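Local coordinates for protein putative Acetyltransferase (Lactobacillus plantarum WCFS1, PDB 3EFA) that probably transfers an acetyl group from acetyl-CoA to an amine of a still unidentified substrate, as other GNAT-family N-acetyltransferases do, at residues T106-Y120 with D135-L147. Sequence-based numbering, arbitrary orientation.
Sequences THGEIHGELTAQRFY and DGAPVVIMHKQLL. With FMT (formic acid), chain D.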
ATOM      1  N   THR A 106       2.631 -14.677  -6.259  1.00 49.20           N
ATOM      2  CA  THR A 106       1.232 -15.013  -5.932  1.00 50.60           C
ATOM      3  C   THR A 106       0.276 -13.820  -5.944  1.00 49.94           C
ATOM      4  O   THR A 106      -0.939 -13.989  -5.882  1.00 52.87           O
ATOM      5  CB  THR A 106       1.095 -15.717  -4.554  1.00 57.00           C
ATOM      6  OG1 THR A 106       1.590 -14.861  -3.514  1.00 47.97           O
ATOM      7  CG2 THR A 106       1.855 -17.036  -4.544  1.00 59.05           C
ATOM      8  N   HIS A 107       0.821 -12.614  -6.016  1.00 49.32           N
ATOM      9  CA  HIS A 107      -0.016 -11.424  -6.001  1.00 52.84           C
ATOM     10  C   HIS A 107       0.420 -10.385  -7.025  1.00 50.91           C
ATOM     11  O   HIS A 107       1.619 -10.120  -7.183  1.00 41.91           O
ATOM     12  CB  HIS A 107      -0.029 -10.800  -4.600  1.00 45.88           C
ATOM     13  CG  HIS A 107      -0.712 -11.641  -3.576  1.00 51.29           C
ATOM     14  ND1 HIS A 107      -0.059 -12.621  -2.862  1.00 60.80           N
ATOM     15  CD2 HIS A 107      -1.996 -11.653  -3.145  1.00 55.27           C
ATOM     16  CE1 HIS A 107      -0.907 -13.198  -2.028  1.00 48.04           C
ATOM     17  NE2 HIS A 107      -2.089 -12.629  -2.184  1.00 51.01           N
ATOM     18  N   GLY A 108      -0.562  -9.795  -7.704  1.00 46.62           N
ATOM     19  CA  GLY A 108      -0.310  -8.673  -8.587  1.00 33.87           C
ATOM     20  C   GLY A 108      -0.448  -7.378  -7.812  1.00 40.38           C
ATOM     21  O   GLY A 108      -1.216  -7.298  -6.836  1.00 39.28           O
ATOM     22  N   GLU A 109       0.284  -6.356  -8.250  1.00 37.40           N
ATOM     23  CA  GLU A 109       0.278  -5.060  -7.582  1.00 39.60           C
ATOM     24  C   GLU A 109       0.296  -3.929  -8.613  1.00 47.17           C
ATOM     25  O   GLU A 109       1.112  -3.944  -9.561  1.00 35.98           O
ATOM     26  CB  GLU A 109       1.484  -4.941  -6.628  1.00 34.94           C
ATOM     27  CG  GLU A 109       1.645  -3.562  -5.945  1.00 34.07           C
ATOM     28  CD  GLU A 109       2.797  -3.518  -4.932  1.00 44.00           C
ATOM     29  OE1 GLU A 109       3.895  -3.019  -5.282  1.00 33.50           O
ATOM     30  OE2 GLU A 109       2.605  -3.979  -3.778  1.00 43.97           O
ATOM     31  N   ILE A 110      -0.596  -2.953  -8.428  1.00 38.28           N
ATOM     32  CA  ILE A 110      -0.686  -1.802  -9.330  1.00 40.14           C
ATOM     33  C   ILE A 110      -0.710  -0.496  -8.545  1.00 44.89           C
ATOM     34  O   ILE A 110      -1.459  -0.385  -7.567  1.00 45.09           O
ATOM     35  CB  ILE A 110      -1.994  -1.842 -10.169  1.00 46.06           C
ATOM     36  CG1 ILE A 110      -2.062  -3.104 -11.035  1.00 46.12           C
ATOM     37  CG2 ILE A 110      -2.181  -0.533 -10.990  1.00 40.25           C
ATOM     38  CD1 ILE A 110      -1.079  -3.127 -12.173  1.00 47.40           C
ATOM     39  N   HIS A 111       0.082   0.495  -8.964  1.00 37.38           N
ATOM     40  CA  HIS A 111      -0.075   1.857  -8.418  1.00 48.05           C
ATOM     41  C   HIS A 111      -0.717   2.724  -9.510  1.00 47.88           C
ATOM     42  O   HIS A 111      -0.026   3.418 -10.240  1.00 46.28           O
ATOM     43  CB  HIS A 111       1.268   2.483  -7.968  1.00 38.82           C
ATOM     44  CG  HIS A 111       1.877   1.845  -6.754  1.00 50.76           C
ATOM     45  ND1 HIS A 111       3.014   2.338  -6.147  1.00 52.53           N
ATOM     46  CD2 HIS A 111       1.504   0.762  -6.024  1.00 49.68           C
ATOM     47  CE1 HIS A 111       3.320   1.581  -5.104  1.00 44.30           C
ATOM     48  NE2 HIS A 111       2.418   0.622  -5.005  1.00 37.46           N
ATOM     49  N   GLY A 112      -2.038   2.684  -9.626  1.00 50.17           N
ATOM     50  CA  GLY A 112      -2.700   3.306 -10.760  1.00 44.45           C
ATOM     51  C   GLY A 112      -3.212   4.718 -10.535  1.00 52.39           C
ATOM     52  O   GLY A 112      -3.344   5.183  -9.397  1.00 53.27           O
ATOM     53  N   GLU A 113      -3.500   5.406 -11.637  1.00 52.96           N
ATOM     54  CA  GLU A 113      -4.109   6.729 -11.572  1.00 62.71           C
ATOM     55  C   GLU A 113      -5.536   6.539 -11.102  1.00 57.34           C
ATOM     56  O   GLU A 113      -6.157   5.528 -11.423  1.00 59.68           O
ATOM     57  CB  GLU A 113      -4.050   7.429 -12.946  1.00 58.84           C
ATOM     58  CG  GLU A 113      -2.621   7.606 -13.475  1.00 59.99           C
ATOM     59  CD  GLU A 113      -2.545   8.397 -14.785  1.00 80.55           C
ATOM     60  OE1 GLU A 113      -1.847   7.937 -15.720  1.00 82.08           O
ATOM     61  OE2 GLU A 113      -3.167   9.480 -14.878  1.00 88.18           O
ATOM     62  N   LEU A 114      -6.054   7.486 -10.326  1.00 58.82           N
ATOM     63  CA  LEU A 114      -7.407   7.334  -9.781  1.00 64.41           C
ATOM     64  C   LEU A 114      -8.442   7.026 -10.872  1.00 63.21           C
ATOM     65  O   LEU A 114      -9.329   6.193 -10.679  1.00 58.48           O
ATOM     66  CB  LEU A 114      -7.830   8.567  -8.977  1.00 63.29           C
ATOM     67  CG  LEU A 114      -9.181   8.409  -8.272  1.00 71.00           C
ATOM     68  CD1 LEU A 114      -9.191   7.169  -7.387  1.00 69.45           C
ATOM     69  CD2 LEU A 114      -9.538   9.648  -7.466  1.00 72.10           C
ATOM     70  N   THR A 115      -8.306   7.689 -12.017  1.00 57.60           N
ATOM     71  CA  THR A 115      -9.235   7.520 -13.131  1.00 66.42           C
ATOM     72  C   THR A 115      -9.309   6.096 -13.702  1.00 66.70           C
ATOM     73  O   THR A 115     -10.247   5.758 -14.421  1.00 67.48           O
ATOM     74  CB  THR A 115      -8.922   8.506 -14.275  1.00 81.26           C
ATOM     75  OG1 THR A 115      -9.643   8.116 -15.449  1.00 95.63           O
ATOM     76  CG2 THR A 115      -7.432   8.517 -14.593  1.00 78.72           C
ATOM     77  N   ALA A 116      -8.330   5.257 -13.378  1.00 62.26           N
ATOM     78  CA  ALA A 116      -8.318   3.885 -13.891  1.00 56.15           C
ATOM     79  C   ALA A 116      -8.862   2.847 -12.899  1.00 47.63           C
ATOM     80  O   ALA A 116      -8.826   1.648 -13.168  1.00 47.54           O
ATOM     81  CB  ALA A 116      -6.905   3.504 -14.346  1.00 46.21           C
ATOM     82  N   GLN A 117      -9.374   3.304 -11.760  1.00 47.60           N
ATOM     83  CA  GLN A 117      -9.793   2.379 -10.712  1.00 53.45           C
ATOM     84  C   GLN A 117     -10.731   1.280 -11.247  1.00 58.54           C
ATOM     85  O   GLN A 117     -10.476   0.086 -11.046  1.00 54.62           O
ATOM     86  CB  GLN A 117     -10.410   3.133  -9.516  1.00 48.55           C
ATOM     87  CG  GLN A 117     -11.014   2.222  -8.447  1.00 45.57           C
ATOM     88  CD  GLN A 117     -11.297   2.931  -7.109  1.00 56.39           C
ATOM     89  OE1 GLN A 117     -10.779   4.020  -6.832  1.00 54.27           O
ATOM     90  NE2 GLN A 117     -12.110   2.290  -6.268  1.00 44.10           N
ATOM     91  N   ARG A 118     -11.798   1.687 -11.937  1.00 57.67           N
ATOM     92  CA  ARG A 118     -12.827   0.748 -12.394  1.00 62.99           C
ATOM     93  C   ARG A 118     -12.291  -0.293 -13.356  1.00 59.12           C
ATOM     94  O   ARG A 118     -12.631  -1.476 -13.263  1.00 59.30           O
ATOM     95  CB  ARG A 118     -13.999   1.476 -13.053  1.00 77.49           C
ATOM     96  CG  ARG A 118     -15.084   0.517 -13.561  1.00 93.79           C
ATOM     97  CD  ARG A 118     -16.219   1.253 -14.275  1.00111.25           C
ATOM     98  NE  ARG A 118     -17.377   0.410 -14.605  1.00122.71           N
ATOM     99  CZ  ARG A 118     -17.828  -0.615 -13.878  1.00124.67           C
ATOM    100  NH1 ARG A 118     -17.236  -0.962 -12.741  1.00123.52           N
ATOM    101  NH2 ARG A 118     -18.894  -1.295 -14.290  1.00124.14           N
ATOM    102  N   PHE A 119     -11.469   0.164 -14.296  1.00 60.54           N
ATOM    103  CA  PHE A 119     -10.780  -0.718 -15.228  1.00 54.80           C
ATOM    104  C   PHE A 119     -10.094  -1.868 -14.475  1.00 58.57           C
ATOM    105  O   PHE A 119     -10.328  -3.041 -14.779  1.00 57.01           O
ATOM    106  CB  PHE A 119      -9.772   0.094 -16.049  1.00 53.52           C
ATOM    107  CG  PHE A 119      -8.905  -0.731 -16.963  1.00 56.77           C
ATOM    108  CD1 PHE A 119      -9.380  -1.167 -18.197  1.00 59.52           C
ATOM    109  CD2 PHE A 119      -7.604  -1.051 -16.601  1.00 53.89           C
ATOM    110  CE1 PHE A 119      -8.570  -1.923 -19.053  1.00 55.18           C
ATOM    111  CE2 PHE A 119      -6.796  -1.800 -17.444  1.00 56.35           C
ATOM    112  CZ  PHE A 119      -7.278  -2.239 -18.673  1.00 46.69           C
ATOM    113  N   TYR A 120      -9.274  -1.537 -13.476  1.00 53.73           N
ATOM    114  CA  TYR A 120      -8.550  -2.575 -12.738  1.00 50.14           C
ATOM    115  C   TYR A 120      -9.468  -3.452 -11.881  1.00 47.33           C
ATOM    116  O   TYR A 120      -9.183  -4.637 -11.683  1.00 42.80           O
ATOM    117  CB  TYR A 120      -7.362  -1.992 -11.940  1.00 44.57           C
ATOM    118  CG  TYR A 120      -6.227  -1.556 -12.854  1.00 49.64           C
ATOM    119  CD1 TYR A 120      -5.502  -2.496 -13.590  1.00 50.11           C
ATOM    120  CD2 TYR A 120      -5.898  -0.212 -13.008  1.00 47.99           C
ATOM    121  CE1 TYR A 120      -4.481  -2.109 -14.448  1.00 51.54           C
ATOM    122  CE2 TYR A 120      -4.874   0.186 -13.861  1.00 42.75           C
ATOM    123  CZ  TYR A 120      -4.168  -0.771 -14.581  1.00 55.16           C
ATOM    124  OH  TYR A 120      -3.146  -0.387 -15.434  1.00 54.48           O
ATOM    125  N   ASP A 135       3.876  13.255  -7.637  1.00118.94           N
ATOM    126  CA  ASP A 135       4.209  13.917  -8.897  1.00119.24           C
ATOM    127  C   ASP A 135       3.118  14.920  -9.307  1.00119.38           C
ATOM    128  O   ASP A 135       3.162  15.475 -10.407  1.00119.78           O
ATOM    129  CB  ASP A 135       4.453  12.893 -10.017  1.00120.70           C
ATOM    130  CG  ASP A 135       5.803  12.176  -9.891  1.00115.33           C
ATOM    131  OD1 ASP A 135       6.752  12.755  -9.316  1.00115.09           O
ATOM    132  OD2 ASP A 135       5.916  11.032 -10.385  1.00105.62           O
ATOM    133  N   GLY A 136       2.142  15.140  -8.423  1.00118.56           N
ATOM    134  CA  GLY A 136       1.112  16.148  -8.635  1.00118.73           C
ATOM    135  C   GLY A 136      -0.332  15.683  -8.810  1.00119.64           C
ATOM    136  O   GLY A 136      -1.240  16.515  -8.905  1.00120.65           O
ATOM    137  N   ALA A 137      -0.559  14.369  -8.842  1.00117.80           N
ATOM    138  CA  ALA A 137      -1.888  13.821  -9.153  1.00110.73           C
ATOM    139  C   ALA A 137      -2.236  12.547  -8.355  1.00 92.55           C
ATOM    140  O   ALA A 137      -1.334  11.851  -7.880  1.00 78.56           O
ATOM    141  CB  ALA A 137      -2.001  13.565 -10.653  1.00113.40           C
ATOM    142  N   PRO A 138      -3.547  12.230  -8.232  1.00 80.82           N
ATOM    143  CA  PRO A 138      -4.075  11.154  -7.367  1.00 74.33           C
ATOM    144  C   PRO A 138      -3.763   9.714  -7.822  1.00 69.24           C
ATOM    145  O   PRO A 138      -3.957   9.353  -8.992  1.00 61.10           O
ATOM    146  CB  PRO A 138      -5.597  11.376  -7.390  1.00 67.69           C
ATOM    147  CG  PRO A 138      -5.826  12.622  -8.182  1.00 72.90           C
ATOM    148  CD  PRO A 138      -4.615  12.859  -9.023  1.00 70.42           C
ATOM    149  N   VAL A 139      -3.313   8.903  -6.866  1.00 65.95           N
ATOM    150  CA  VAL A 139      -2.959   7.508  -7.087  1.00 64.37           C
ATOM    151  C   VAL A 139      -3.690   6.597  -6.092  1.00 62.43           C
ATOM    152  O   VAL A 139      -4.023   7.020  -4.987  1.00 63.36           O
ATOM    153  CB  VAL A 139      -1.453   7.305  -6.880  1.00 70.74           C
ATOM    154  CG1 VAL A 139      -0.951   6.114  -7.691  1.00 72.95           C
ATOM    155  CG2 VAL A 139      -0.701   8.564  -7.261  1.00 75.40           C
ATOM    156  N   VAL A 140      -3.939   5.350  -6.485  1.00 53.71           N
ATOM    157  CA  VAL A 140      -4.471   4.351  -5.563  1.00 44.96           C
ATOM    158  C   VAL A 140      -3.638   3.081  -5.613  1.00 44.70           C
ATOM    159  O   VAL A 140      -3.189   2.667  -6.678  1.00 42.30           O
ATOM    160  CB  VAL A 140      -5.949   3.995  -5.849  1.00 48.28           C
ATOM    161  CG1 VAL A 140      -6.890   5.028  -5.213  1.00 43.81           C
ATOM    162  CG2 VAL A 140      -6.202   3.846  -7.362  1.00 40.52           C
ATOM    163  N   ILE A 141      -3.432   2.469  -4.452  1.00 49.35           N
ATOM    164  CA  ILE A 141      -2.680   1.223  -4.358  1.00 45.66           C
ATOM    165  C   ILE A 141      -3.647   0.043  -4.462  1.00 42.99           C
ATOM    166  O   ILE A 141      -4.597  -0.050  -3.683  1.00 40.69           O
ATOM    167  CB  ILE A 141      -1.893   1.162  -3.021  1.00 48.79           C
ATOM    168  CG1 ILE A 141      -1.180   2.495  -2.761  1.00 43.39           C
ATOM    169  CG2 ILE A 141      -0.896   0.002  -3.008  1.00 38.00           C
ATOM    170  CD1 ILE A 141      -0.110   2.831  -3.769  1.00 45.16           C
HETATM  171  N   MSE A 142      -3.408  -0.851  -5.422  1.00 44.05           N
HETATM  172  CA  MSE A 142      -4.324  -1.964  -5.695  1.00 49.46           C
HETATM  173  C   MSE A 142      -3.639  -3.338  -5.682  1.00 47.74           C
HETATM  174  O   MSE A 142      -2.499  -3.479  -6.115  1.00 45.24           O
HETATM  175  CB  MSE A 142      -5.070  -1.746  -7.031  1.00 40.38           C
HETATM  176  CG  MSE A 142      -5.720  -0.357  -7.164  1.00 45.05           C
HETATM  177 SE   MSE A 142      -6.906  -0.076  -8.725  0.75 52.42          SE
HETATM  178  CE  MSE A 142      -8.369  -1.255  -8.156  1.00 39.42           C
ATOM    179  N   HIS A 143      -4.344  -4.352  -5.189  1.00 45.77           N
ATOM    180  CA  HIS A 143      -3.807  -5.711  -5.189  1.00 45.53           C
ATOM    181  C   HIS A 143      -4.795  -6.737  -5.754  1.00 48.96           C
ATOM    182  O   HIS A 143      -6.000  -6.495  -5.832  1.00 47.47           O
ATOM    183  CB  HIS A 143      -3.323  -6.114  -3.782  1.00 41.98           C
ATOM    184  CG  HIS A 143      -2.105  -5.364  -3.331  1.00 45.08           C
ATOM    185  ND1 HIS A 143      -2.167  -4.278  -2.483  1.00 39.78           N
ATOM    186  CD2 HIS A 143      -0.795  -5.513  -3.652  1.00 44.73           C
ATOM    187  CE1 HIS A 143      -0.950  -3.803  -2.286  1.00 41.87           C
ATOM    188  NE2 HIS A 143      -0.100  -4.532  -2.988  1.00 43.18           N
ATOM    189  N   LYS A 144      -4.263  -7.878  -6.168  1.00 48.04           N
ATOM    190  CA  LYS A 144      -5.066  -8.978  -6.679  1.00 50.25           C
ATOM    191  C   LYS A 144      -4.363 -10.290  -6.364  1.00 50.26           C
ATOM    192  O   LYS A 144      -3.151 -10.408  -6.532  1.00 54.21           O
ATOM    193  CB  LYS A 144      -5.239  -8.848  -8.201  1.00 51.73           C
ATOM    194  CG  LYS A 144      -5.900 -10.064  -8.844  1.00 51.80           C
ATOM    195  CD  LYS A 144      -6.060  -9.927 -10.353  1.00 49.16           C
ATOM    196  CE  LYS A 144      -6.739 -11.170 -10.923  1.00 48.82           C
ATOM    197  NZ  LYS A 144      -6.857 -11.153 -12.412  1.00 46.46           N
ATOM    198  N   GLN A 145      -5.117 -11.282  -5.907  1.00 49.34           N
ATOM    199  CA  GLN A 145      -4.560 -12.626  -5.768  1.00 55.88           C
ATOM    200  C   GLN A 145      -4.466 -13.291  -7.140  1.00 55.30           C
ATOM    201  O   GLN A 145      -5.430 -13.296  -7.903  1.00 52.52           O
ATOM    202  CB  GLN A 145      -5.413 -13.480  -4.828  1.00 52.01           C
ATOM    203  CG  GLN A 145      -4.849 -14.883  -4.591  1.00 71.55           C
ATOM    204  CD  GLN A 145      -5.319 -15.504  -3.273  1.00 87.88           C
ATOM    205  OE1 GLN A 145      -5.921 -14.831  -2.429  1.00 91.69           O
ATOM    206  NE2 GLN A 145      -5.033 -16.791  -3.093  1.00 87.68           N
ATOM    207  N   LEU A 146      -3.299 -13.841  -7.455  1.00 58.81           N
ATOM    208  CA  LEU A 146      -3.110 -14.520  -8.738  1.00 57.24           C
ATOM    209  C   LEU A 146      -3.359 -16.026  -8.635  1.00 58.50           C
ATOM    210  O   LEU A 146      -2.836 -16.700  -7.740  1.00 60.54           O
ATOM    211  CB  LEU A 146      -1.711 -14.253  -9.285  1.00 55.66           C
ATOM    212  CG  LEU A 146      -1.313 -12.786  -9.453  1.00 54.22           C
ATOM    213  CD1 LEU A 146       0.092 -12.696 -10.018  1.00 49.28           C
ATOM    214  CD2 LEU A 146      -2.304 -12.047 -10.342  1.00 51.30           C
ATOM    215  N   LEU A 147      -4.160 -16.548  -9.556  1.00 66.50           N
ATOM    216  CA  LEU A 147      -4.507 -17.965  -9.553  1.00 79.31           C
ATOM    217  C   LEU A 147      -4.405 -18.572 -10.945  1.00 75.99           C
ATOM    218  O   LEU A 147      -3.341 -19.037 -11.339  1.00 76.27           O
ATOM    219  CB  LEU A 147      -5.914 -18.173  -8.983  1.00 82.20           C
ATOM    220  CG  LEU A 147      -6.071 -17.782  -7.513  1.00 78.04           C
ATOM    221  CD1 LEU A 147      -7.537 -17.598  -7.157  1.00 77.96           C
ATOM    222  CD2 LEU A 147      -5.397 -18.812  -6.608  1.00 72.77           C
TER
HETATM  223  C   FMT D 203      -8.449  -9.757  -5.342  1.00 76.60           C
HETATM  224  O1  FMT D 203      -7.897 -10.769  -4.898  1.00 69.83           O
HETATM  225  O2  FMT D 203      -8.449  -8.648  -4.796  1.00 71.34           O
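Ile141 CD1 sits over one face of the His111 ring, a CH-pi contact 3.5 Å from the centroid. At the edge of the His143 ring lies Glu109 OE2, close to the ring plane. The Tyr120 ring has Ile110 CG2 on one face and Phe119 CD2 on the opposite face. These groups belong to antiparallel strands 107-113 and 139-145 of the mixed GNAT sheet, and to helix 117-122, which packs on the face carrying Ile110 and Met142. His107, Glu109, His111, Ile141 and His143 lie on the other face, where Tyr132 of the second subunit packs against His111 and Ile141.

The backbone ladder runs from Leu146 N to Thr106 O at one end, through the hydrogen-bonded pairs Gly108-Lys144, Ile110-Met142 and Gly112-Val140, to Leu114 N and Pro138 O at the other. The bend of selenomethionine Met142 at chi3 (69°) puts CE near Gln117 O, while SE lies 3.8 Å from Tyr120 CB. A formic acid, probably from the crystallisation liquor, accepts a bond from Gln145 N.

With CG anti to the backbone N (chi1 175°) and the chain extended, Glu109 runs alongside His143. Its OE1 pairs with Arg73, and His143 ND1 bonds Thr128. His143 NE2 donates to the anti lone pair of Glu109 OE2 at 2.9 Å.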